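Gentamicin resistance protein (Enterococcus gallinarum, PDB 6CTZ) probably inactivates gentamicin, kanamycin and related aminoglycosides by transferring a phosphate from a guanosine nucleotide to the antibiotic's 2''-hydroxyl, as an aminoglycoside-2''-phosphotransferase of type IIIa. Local coordinates at residues A[6-11]-A[38-43]; A[20-23]-A[29-32]; A[119-124]-A[244-249]. The protein carries 2 engineered substitutions. All blocks are in the same frame, centred on the assembly; numbering follows the deposited sequence. Where two conformers were deposited one is given.

Interaction 1: residues A[6-11]-A[38-43]. With GDP (guanosine-5'-diphosphate), chain B.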
loop_
_atom_site.group_PDB
_atom_site.type_symbol
_atom_site.label_atom_id
_atom_site.label_comp_id
_atom_site.label_asym_id
_atom_site.label_seq_id
_atom_site.Cartn_x
_atom_site.Cartn_y
_atom_site.Cartn_z
ATOM N N THR A 6 -5.770 10.592 26.673
ATOM C CA THR A 6 -6.178 11.931 27.083
ATOM C C THR A 6 -6.654 12.754 25.892
ATOM O O THR A 6 -7.674 13.445 25.980
ATOM C CB THR A 6 -5.045 12.633 27.824
ATOM O OG1 THR A 6 -4.713 11.874 28.991
ATOM C CG2 THR A 6 -5.470 14.037 28.250
ATOM N N MET A 7 -5.942 12.680 24.762
ATOM C CA MET A 7 -6.401 13.381 23.568
ATOM C C MET A 7 -7.775 12.892 23.143
ATOM O O MET A 7 -8.657 13.695 22.811
ATOM C CB MET A 7 -5.406 13.189 22.427
ATOM C CG MET A 7 -4.166 14.041 22.553
ATOM S SD MET A 7 -3.190 14.029 21.041
ATOM C CE MET A 7 -2.550 12.356 21.071
ATOM N N ILE A 8 -7.977 11.575 23.150
ATOM C CA ILE A 8 -9.249 11.013 22.709
ATOM C C ILE A 8 -10.380 11.484 23.616
ATOM O O ILE A 8 -11.419 11.972 23.153
ATOM C CB ILE A 8 -9.155 9.479 22.653
ATOM C CG1 ILE A 8 -8.181 9.039 21.554
ATOM C CG2 ILE A 8 -10.518 8.876 22.413
ATOM C CD1 ILE A 8 -7.856 7.568 21.612
ATOM N N MET A 9 -10.188 11.370 24.925
ATOM C CA MET A 9 -11.294 11.682 25.820
ATOM C C MET A 9 -11.567 13.175 25.908
ATOM O O MET A 9 -12.725 13.571 26.074
ATOM C CB MET A 9 -11.082 11.036 27.182
ATOM C CG MET A 9 -11.259 9.535 27.093
ATOM S SD MET A 9 -11.397 8.753 28.692
ATOM C CE MET A 9 -9.735 8.985 29.324
ATOM N N THR A 10 -10.531 14.012 25.809
ATOM C CA THR A 10 -10.740 15.457 25.777
ATOM C C THR A 10 -11.618 15.857 24.602
ATOM O O THR A 10 -12.553 16.656 24.746
ATOM C CB THR A 10 -9.390 16.164 25.671
ATOM O OG1 THR A 10 -8.640 15.951 26.871
ATOM C CG2 THR A 10 -9.587 17.656 25.444
ATOM N N GLN A 11 -11.324 15.312 23.423
ATOM C CA GLN A 11 -11.973 15.765 22.205
ATOM C C GLN A 11 -13.283 15.059 21.898
ATOM O O GLN A 11 -14.089 15.605 21.141
ATOM C CB GLN A 11 -11.002 15.651 21.029
ATOM C CG GLN A 11 -9.721 16.414 21.322
ATOM C CD GLN A 11 -8.727 16.407 20.189
ATOM O OE1 GLN A 11 -9.093 16.367 19.014
ATOM N NE2 GLN A 11 -7.452 16.448 20.540
ATOM N N TRP A 38 -12.901 0.478 18.525
ATOM C CA TRP A 38 -12.588 1.715 17.821
ATOM C C TRP A 38 -11.098 1.773 17.538
ATOM O O TRP A 38 -10.286 1.659 18.461
ATOM C CB TRP A 38 -12.977 2.933 18.659
ATOM C CG TRP A 38 -14.448 3.111 18.786
ATOM C CD1 TRP A 38 -15.229 2.771 19.850
ATOM C CD2 TRP A 38 -15.327 3.673 17.802
ATOM N NE1 TRP A 38 -16.539 3.093 19.591
ATOM C CE2 TRP A 38 -16.627 3.646 18.340
ATOM C CE3 TRP A 38 -15.135 4.196 16.517
ATOM C CZ2 TRP A 38 -17.733 4.123 17.640
ATOM C CZ3 TRP A 38 -16.233 4.668 15.822
ATOM C CH2 TRP A 38 -17.517 4.631 16.386
ATOM N N VAL A 39 -10.751 1.984 16.283
ATOM C CA VAL A 39 -9.379 2.180 15.928
ATOM C C VAL A 39 -9.094 3.686 15.929
ATOM O O VAL A 39 -9.753 4.415 15.258
ATOM C CB VAL A 39 -9.069 1.629 14.491
ATOM C CG1 VAL A 39 -7.641 1.953 14.088
ATOM C CG2 VAL A 39 -9.366 0.150 14.394
ATOM N N PHE A 40 -8.149 4.126 16.725
ATOM C CA PHE A 40 -7.659 5.496 16.660
ATOM C C PHE A 40 -6.284 5.493 16.012
ATOM O O PHE A 40 -5.393 4.734 16.421
ATOM C CB PHE A 40 -7.687 6.196 18.022
ATOM C CG PHE A 40 -9.050 6.676 18.383
ATOM C CD1 PHE A 40 -9.956 5.827 19.004
ATOM C CD2 PHE A 40 -9.458 7.953 18.029
ATOM C CE1 PHE A 40 -11.234 6.263 19.319
ATOM C CE2 PHE A 40 -10.730 8.390 18.329
ATOM C CZ PHE A 40 -11.622 7.542 18.966
ATOM N N ARG A 41 -6.133 6.311 14.976
ATOM C CA ARG A 41 -4.994 6.222 14.077
ATOM C C ARG A 41 -4.314 7.582 14.031
ATOM O O ARG A 41 -4.935 8.583 13.641
ATOM C CB ARG A 41 -5.468 5.777 12.696
ATOM C CG ARG A 41 -4.361 5.468 11.709
ATOM C CD ARG A 41 -5.029 4.972 10.453
ATOM N NE ARG A 41 -4.221 4.742 9.261
ATOM C CZ ARG A 41 -4.274 5.512 8.178
ATOM N NH1 ARG A 41 -4.988 6.635 8.178
ATOM N NH2 ARG A 41 -3.617 5.161 7.082
ATOM N N PHE A 42 -3.043 7.606 14.429
ATOM C CA PHE A 42 -2.294 8.828 14.690
ATOM C C PHE A 42 -1.131 8.943 13.720
ATOM O O PHE A 42 -0.228 8.088 13.744
ATOM C CB PHE A 42 -1.761 8.797 16.122
ATOM C CG PHE A 42 -2.835 8.845 17.171
ATOM C CD1 PHE A 42 -3.306 10.061 17.650
ATOM C CD2 PHE A 42 -3.366 7.674 17.687
ATOM C CE1 PHE A 42 -4.295 10.108 18.624
ATOM C CE2 PHE A 42 -4.351 7.711 18.662
ATOM C CZ PHE A 42 -4.818 8.931 19.128
ATOM N N PRO A 43 -1.093 9.973 12.875
ATOM C CA PRO A 43 0.057 10.154 11.979
ATOM C C PRO A 43 1.376 10.266 12.728
ATOM O O PRO A 43 1.447 10.776 13.847
ATOM C CB PRO A 43 -0.272 11.459 11.247
ATOM C CG PRO A 43 -1.776 11.473 11.212
ATOM C CD PRO A 43 -2.192 10.901 12.555
HETATM P PB GDP B . 0.516 2.969 7.902
HETATM O O1B GDP B . -0.081 4.001 6.975
HETATM O O2B GDP B . 0.952 1.721 7.163
HETATM O O3B GDP B . 1.581 3.558 8.798
HETATM O O3A GDP B . -0.686 2.567 8.907
HETATM P PA GDP B . -1.978 1.630 8.626
HETATM O O1A GDP B . -3.160 2.462 8.226
HETATM O O2A GDP B . -1.619 0.525 7.648
HETATM O "O5'" GDP B . -2.267 1.067 10.121
HETATM C "C5'" GDP B . -1.224 0.398 10.817
HETATM C "C4'" GDP B . -1.672 -1.008 11.138
HETATM O "O4'" GDP B . -2.746 -0.946 12.076
HETATM C "C3'" GDP B . -2.239 -1.788 9.964
HETATM O "O3'" GDP B . -1.222 -2.349 9.126
HETATM C "C2'" GDP B . -3.009 -2.857 10.696
HETATM O "O2'" GDP B . -2.118 -3.843 11.227
HETATM C "C1'" GDP B . -3.575 -2.084 11.876
HETATM N N9 GDP B . -4.932 -1.597 11.559
HETATM C C8 GDP B . -5.300 -0.359 11.159
HETATM N N7 GDP B . -6.645 -0.321 10.978
HETATM C C5 GDP B . -7.132 -1.543 11.270
HETATM C C6 GDP B . -8.444 -2.201 11.277
HETATM O O6 GDP B . -9.475 -1.570 10.971
HETATM N N1 GDP B . -8.480 -3.490 11.647
HETATM C C2 GDP B . -7.383 -4.201 11.991
HETATM N N2 GDP B . -7.518 -5.488 12.363
HETATM N N3 GDP B . -6.142 -3.666 11.998
HETATM C C4 GDP B . -5.993 -2.369 11.657
#
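Met7 is the first residue of 6-11 to reach strand 38-43, in a contact where the N-terminal helix 2-11 lies across the five-stranded antiparallel sheet of the small, kinase-like lobe. The short axes pass 11.2 Å apart at 112°, and side chains bridge the gap. The Met7 chain runs out straight and then bends at its last torsion (chi3 -71°), bringing CE obliquely against the Phe42 ring, 3.8 Å from Phe42 CE1. One residue on, Ile8 brings both branches to Phe40. Ile8 CD1 sits over one face of the Phe40 ring, 3.9 Å from its centroid and 24° off the normal, a CH-pi contact. The other branch touches the far end of the ring, Ile8 CG2 lying 3.9 Å from Phe40 CZ. Ile8 also touches Phe42, CG1 meeting that ring at its edge, 4.1 Å from Phe42 CZ. Around this apolar layer, Phe42 stacks with Phe85 and meets Tyr4 edge-to-face. Phe40 and Phe42 thus face the helix, while Val39 and Arg41 reach from the other side of the same strand to the nucleotide. Val39 CG2 comes up to the guanine O6. The extended Arg41 chain, its NH1 paired with Glu55, grips a single alpha-phosphate oxygen from the guanidinium edge: NE lies 2.7 Å and NH2 3.0 Å from GDP O1A.

Interaction 2: residues A[20-23]-A[29-32]. With GDP (guanosine-5'-diphosphate), chain B.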
loop_
_atom_site.group_PDB
_atom_site.type_symbol
_atom_site.label_atom_id
_atom_site.label_comp_id
_atom_site.label_asym_id
_atom_site.label_seq_id
_atom_site.Cartn_x
_atom_site.Cartn_y
_atom_site.Cartn_z
ATOM N N VAL A 20 -7.490 -0.118 26.237
ATOM C CA VAL A 20 -6.689 0.418 25.150
ATOM C C VAL A 20 -5.524 -0.507 24.898
ATOM O O VAL A 20 -4.845 -0.890 25.804
ATOM C CB VAL A 20 -6.147 1.791 25.447
ATOM C CG1 VAL A 20 -5.398 2.329 24.270
ATOM C CG2 VAL A 20 -7.258 2.709 25.725
ATOM N N GLU A 21 -5.310 -0.858 23.646
ATOM C CA GLU A 21 -4.225 -1.726 23.286
ATOM C C GLU A 21 -3.600 -1.326 21.948
ATOM O O GLU A 21 -4.248 -0.820 21.088
ATOM C CB GLU A 21 -4.703 -3.177 23.212
ATOM C CG GLU A 21 -5.931 -3.401 22.372
ATOM C CD GLU A 21 -6.773 -4.680 22.578
ATOM O OE1 GLU A 21 -7.847 -4.603 23.207
ATOM O OE2 GLU A 21 -6.466 -5.734 21.986
ATOM N N SER A 22 -2.324 -1.536 21.795
ATOM C CA SER A 22 -1.704 -1.320 20.496
ATOM C C SER A 22 -2.321 -2.270 19.477
ATOM O O SER A 22 -2.608 -3.429 19.783
ATOM C CB SER A 22 -0.197 -1.561 20.582
ATOM O OG SER A 22 0.444 -0.499 21.264
ATOM N N LEU A 23 -2.568 -1.765 18.272
ATOM C CA LEU A 23 -3.151 -2.567 17.205
ATOM C C LEU A 23 -2.181 -2.798 16.056
ATOM O O LEU A 23 -2.018 -3.934 15.589
ATOM C CB LEU A 23 -4.441 -1.904 16.695
ATOM C CG LEU A 23 -5.176 -2.643 15.573
ATOM C CD1 LEU A 23 -5.627 -4.023 16.036
ATOM C CD2 LEU A 23 -6.358 -1.818 15.103
ATOM N N ASN A 29 1.657 5.867 10.309
ATOM C CA ASN A 29 0.628 5.917 11.331
ATOM C C ASN A 29 0.789 4.901 12.434
ATOM O O ASN A 29 1.251 3.843 12.224
ATOM C CB ASN A 29 -0.754 5.644 10.706
ATOM C CG ASN A 29 -1.176 6.693 9.733
ATOM O OD1 ASN A 29 -1.589 7.743 10.101
ATOM N ND2 ASN A 29 -0.991 6.414 8.496
ATOM N N TYR A 30 0.356 5.279 13.622
ATOM C CA TYR A 30 0.278 4.391 14.773
ATOM C C TYR A 30 -1.194 4.188 15.105
ATOM O O TYR A 30 -1.933 5.164 15.269
ATOM C CB TYR A 30 1.009 5.028 15.956
ATOM C CG TYR A 30 0.916 4.277 17.256
ATOM C CD1 TYR A 30 1.358 2.966 17.364
ATOM C CD2 TYR A 30 0.405 4.890 18.390
ATOM C CE1 TYR A 30 1.284 2.283 18.568
ATOM C CE2 TYR A 30 0.333 4.219 19.599
ATOM C CZ TYR A 30 0.766 2.913 19.680
ATOM O OH TYR A 30 0.689 2.238 20.880
ATOM N N ALA A 31 -1.626 2.933 15.182
ATOM C CA ALA A 31 -3.029 2.607 15.407
ATOM C C ALA A 31 -3.186 1.893 16.741
ATOM O O ALA A 31 -2.429 0.965 17.056
ATOM C CB ALA A 31 -3.596 1.733 14.282
ATOM N N ILE A 32 -4.176 2.324 17.519
ATOM C CA ILE A 32 -4.534 1.680 18.776
ATOM C C ILE A 32 -5.998 1.268 18.709
ATOM O O ILE A 32 -6.780 1.771 17.902
ATOM C CB ILE A 32 -4.262 2.572 19.999
ATOM C CG1 ILE A 32 -5.117 3.844 19.952
ATOM C CG2 ILE A 32 -2.787 2.913 20.059
ATOM C CD1 ILE A 32 -4.985 4.707 21.203
HETATM P PB GDP B . 0.516 2.969 7.902
HETATM O O1B GDP B . -0.081 4.001 6.975
HETATM O O2B GDP B . 0.952 1.721 7.163
HETATM O O3B GDP B . 1.581 3.558 8.798
HETATM O O3A GDP B . -0.686 2.567 8.907
HETATM P PA GDP B . -1.978 1.630 8.626
HETATM O O1A GDP B . -3.160 2.462 8.226
HETATM O O2A GDP B . -1.619 0.525 7.648
HETATM O "O5'" GDP B . -2.267 1.067 10.121
HETATM C "C5'" GDP B . -1.224 0.398 10.817
HETATM C "C4'" GDP B . -1.672 -1.008 11.138
HETATM O "O4'" GDP B . -2.746 -0.946 12.076
HETATM C "C3'" GDP B . -2.239 -1.788 9.964
HETATM O "O3'" GDP B . -1.222 -2.349 9.126
HETATM C "C2'" GDP B . -3.009 -2.857 10.696
HETATM O "O2'" GDP B . -2.118 -3.843 11.227
HETATM C "C1'" GDP B . -3.575 -2.084 11.876
HETATM N N9 GDP B . -4.932 -1.597 11.559
HETATM C C8 GDP B . -5.300 -0.359 11.159
HETATM N N7 GDP B . -6.645 -0.321 10.978
HETATM C C5 GDP B . -7.132 -1.543 11.270
HETATM C C6 GDP B . -8.444 -2.201 11.277
HETATM O O6 GDP B . -9.475 -1.570 10.971
HETATM N N1 GDP B . -8.480 -3.490 11.647
HETATM C C2 GDP B . -7.383 -4.201 11.991
HETATM N N2 GDP B . -7.518 -5.488 12.363
HETATM N N3 GDP B . -6.142 -3.666 11.998
HETATM C C4 GDP B . -5.993 -2.369 11.657
#
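Ile32 packs against Val20 on the side turned to helix 2-11, and this buried residue marks the tight part of the contact. Ile32 CD1 meets Val20 CG1 at 3.9 Å, the two side chains crossing at a slant, and Tyr4 and Ile8 of the helix touch Ile32 as well. Next to this pair the backbones are close: Ile32 CA makes a CH...O contact of 3.4 Å with Glu21 O. Ser22 and Ile32 form an antiparallel, non-hydrogen-bonded pair whose side chains diverge, and one residue further Leu23 N donates to Ala31 O over 3.0 Å. This is the hairpin of strands 20-25 and 29-34 at the edge of the small lobe's sheet, whose turn, with Arg28 N and Asn29 N bonded to GDP, probably corresponds to the glycine-rich loop of protein kinases. On the nucleotide side, Leu23 reaches the guanine with CD2, 3.5 Å from GDP C4; CG lies anti to the backbone N (chi1 -180°), directing the branch there. Ala31 CB meets the ribose at GDP O4', and Asn29 holds the beta-phosphate twice, through its backbone N to GDP O3B (2.8 Å) and through ND2 to GDP O1B (3.0 Å). The solvent side is sparser. The CB of exposed Glu21 points away from the partner strand, and exposed Ser22 gains a polar link, OG lying at the edge of the Tyr30 ring in a hydrogen bond of 2.8 Å with Tyr30 OH.

Interaction 3: residues A[119-124]-A[244-249]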
loop_
_atom_site.group_PDB
_atom_site.type_symbol
_atom_site.label_atom_id
_atom_site.label_comp_id
_atom_site.label_asym_id
_atom_site.label_seq_id
_atom_site.Cartn_x
_atom_site.Cartn_y
_atom_site.Cartn_z
ATOM N N PHE A 119 -12.267 -5.122 -6.839
ATOM C CA PHE A 119 -11.882 -3.912 -6.114
ATOM C C PHE A 119 -11.011 -3.007 -6.984
ATOM O O PHE A 119 -11.236 -1.793 -7.067
ATOM C CB PHE A 119 -11.145 -4.306 -4.833
ATOM C CG PHE A 119 -10.553 -3.148 -4.080
ATOM C CD1 PHE A 119 -11.353 -2.310 -3.320
ATOM C CD2 PHE A 119 -9.188 -2.906 -4.119
ATOM C CE1 PHE A 119 -10.804 -1.249 -2.620
ATOM C CE2 PHE A 119 -8.638 -1.839 -3.424
ATOM C CZ PHE A 119 -9.451 -1.017 -2.667
ATOM N N MET A 120 -10.018 -3.590 -7.662
ATOM C CA MET A 120 -9.146 -2.807 -8.530
ATOM C C MET A 120 -9.934 -2.206 -9.682
ATOM O O MET A 120 -9.704 -1.053 -10.069
ATOM C CB MET A 120 -7.998 -3.686 -9.028
ATOM C CG MET A 120 -7.087 -4.155 -7.904
ATOM S SD MET A 120 -5.870 -5.415 -8.361
ATOM C CE MET A 120 -4.489 -4.416 -8.884
ATOM N N ASN A 121 -10.808 -2.999 -10.234
ATOM C CA ASN A 121 -11.730 -2.466 -11.202
ATOM C C ASN A 121 -12.637 -1.184 -10.803
ATOM O O ASN A 121 -12.830 -0.154 -11.465
ATOM C CB ASN A 121 -12.643 -3.541 -11.783
ATOM C CG ASN A 121 -11.961 -4.418 -12.793
ATOM O OD1 ASN A 121 -10.859 -4.203 -13.223
ATOM N ND2 ASN A 121 -12.668 -5.417 -13.182
ATOM N N GLU A 122 -13.073 -1.331 -9.545
ATOM C CA GLU A 122 -13.843 -0.226 -8.989
ATOM C C GLU A 122 -12.983 1.017 -8.814
ATOM O O GLU A 122 -13.424 2.127 -9.135
ATOM C CB GLU A 122 -14.490 -0.655 -7.677
ATOM C CG GLU A 122 -15.596 -1.688 -7.884
ATOM C CD GLU A 122 -15.914 -2.519 -6.650
ATOM O OE1 GLU A 122 -16.893 -3.291 -6.698
ATOM O OE2 GLU A 122 -15.183 -2.422 -5.650
ATOM N N LEU A 123 -11.744 0.858 -8.336
ATOM C CA LEU A 123 -10.855 2.015 -8.244
ATOM C C LEU A 123 -10.609 2.607 -9.624
ATOM O O LEU A 123 -10.635 3.832 -9.801
ATOM C CB LEU A 123 -9.523 1.633 -7.591
ATOM C CG LEU A 123 -9.585 1.221 -6.116
ATOM C CD1 LEU A 123 -8.170 1.093 -5.557
ATOM C CD2 LEU A 123 -10.396 2.212 -5.300
ATOM N N SER A 124 -10.402 1.749 -10.621
ATOM C CA SER A 124 -10.134 2.226 -11.972
ATOM C C SER A 124 -11.343 2.884 -12.616
ATOM O O SER A 124 -11.177 3.606 -13.602
ATOM C CB SER A 124 -9.651 1.083 -12.860
ATOM O OG SER A 124 -8.305 0.754 -12.563
ATOM N N ALA A 244 -6.039 -12.145 -14.727
ATOM C CA ALA A 244 -6.973 -12.804 -15.631
ATOM C C ALA A 244 -8.399 -12.344 -15.363
ATOM O O ALA A 244 -9.143 -12.015 -16.295
ATOM C CB ALA A 244 -6.843 -14.318 -15.505
ATOM N N TYR A 245 -8.803 -12.302 -14.090
ATOM C CA TYR A 245 -10.161 -11.861 -13.779
ATOM C C TYR A 245 -10.382 -10.416 -14.200
ATOM O O TYR A 245 -11.505 -10.030 -14.542
ATOM C CB TYR A 245 -10.454 -12.036 -12.289
ATOM C CG TYR A 245 -10.942 -13.412 -11.899
ATOM C CD1 TYR A 245 -11.970 -14.024 -12.606
ATOM C CD2 TYR A 245 -10.396 -14.090 -10.809
ATOM C CE1 TYR A 245 -12.441 -15.275 -12.244
ATOM C CE2 TYR A 245 -10.860 -15.337 -10.438
ATOM C CZ TYR A 245 -11.883 -15.927 -11.157
ATOM O OH TYR A 245 -12.355 -17.172 -10.792
ATOM N N ARG A 246 -9.327 -9.609 -14.193
ATOM C CA ARG A 246 -9.450 -8.234 -14.661
ATOM C C ARG A 246 -9.415 -8.113 -16.175
ATOM O O ARG A 246 -9.681 -7.021 -16.696
ATOM C CB ARG A 246 -8.364 -7.345 -14.057
ATOM C CG ARG A 246 -8.553 -7.115 -12.580
ATOM C CD ARG A 246 -7.607 -6.087 -12.018
ATOM N NE ARG A 246 -7.945 -4.727 -12.434
ATOM C CZ ARG A 246 -7.114 -3.699 -12.315
ATOM N NH1 ARG A 246 -5.907 -3.901 -11.810
ATOM N NH2 ARG A 246 -7.481 -2.476 -12.692
ATOM N N GLY A 247 -9.125 -9.189 -16.895
ATOM C CA GLY A 247 -9.108 -9.108 -18.342
ATOM C C GLY A 247 -7.873 -8.444 -18.893
ATOM O O GLY A 247 -7.913 -7.895 -19.999
ATOM N N GLU A 248 -6.776 -8.451 -18.144
ATOM C CA GLU A 248 -5.521 -7.952 -18.681
ATOM C C GLU A 248 -5.112 -8.794 -19.883
ATOM O O GLU A 248 -5.483 -9.966 -20.008
ATOM C CB GLU A 248 -4.429 -8.025 -17.616
ATOM C CG GLU A 248 -4.727 -7.283 -16.312
ATOM C CD GLU A 248 -4.635 -5.766 -16.399
ATOM O OE1 GLU A 248 -4.455 -5.198 -17.500
ATOM O OE2 GLU A 248 -4.733 -5.132 -15.330
ATOM N N VAL A 249 -4.329 -8.193 -20.767
ATOM C CA VAL A 249 -3.804 -8.896 -21.932
ATOM C C VAL A 249 -2.293 -9.007 -21.812
ATOM O O VAL A 249 -1.638 -8.177 -21.177
ATOM C CB VAL A 249 -4.190 -8.222 -23.262
ATOM C CG1 VAL A 249 -5.700 -8.153 -23.404
ATOM C CG2 VAL A 249 -3.563 -6.841 -23.351
#
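The guanidinium of Arg246 is the flat group at the centre here: Met120 CB lies over the middle of one face, 3.3 Å above the plane, Glu248 OE2 stands off the opposite face towards the rim, and Asn121 OD1 sits at the edge. The contact joins helix 106-125 to the C-terminal end of helix 236-246 in the large, mainly helical lobe of this kinase-like fold. That second helix closes in a Schellman motif, with Gly247 taking the positive phi and its N bonded back to Ala244 O. Arg246 stands just before this glycine, and its chain, bent at chi3 (72°), carries the head across to the neighbouring helix. The link to Asn121 is nearly straight at Arg246, with NE donating to OD1 over 3.1 Å at 168°, but it comes down on the amide from above the carbonyl plane, the amide and guanidinium being turned 64° apart. Met120 crosses the arginine at about a right angle; bent at its own last torsion, it brings CE to 3.3 Å from Arg246 NH1. The Glu248 carboxylate adds a long salt bridge of charges alone, since OE2 lies well out of the guanidinium plane, 3.9 Å from Arg246 NH1. Tyr227 OH ties the two together, bonding Glu248 OE2 and, weakly, Arg246 NH1. At the far end of the guanidinium Ser124 OG also lies near its plane, 3.3 Å from Arg246 NH2.

Interactions 1 and 2 are neighbours in the small lobe, their centres 10 Å apart, and share one antiparallel sheet: strands 29-34 and 38-43 lie side by side, with Phe42 N to Tyr30 O a probable hydrogen bond of 2.8 Å. Along the chain, the hairpin of interaction 2 falls between helix 2-11 and strand 38-43, the partners of interaction 1. Both contacts touch GDP: one side of the sheet is packed by the helix, and the other holds the nucleotide. Interaction 3 comes later in sequence, its centre about 36 and 33 Å from theirs across the chain's centre. It touches neither, and joins two helices of the lobe that carries most of the kanamycin site.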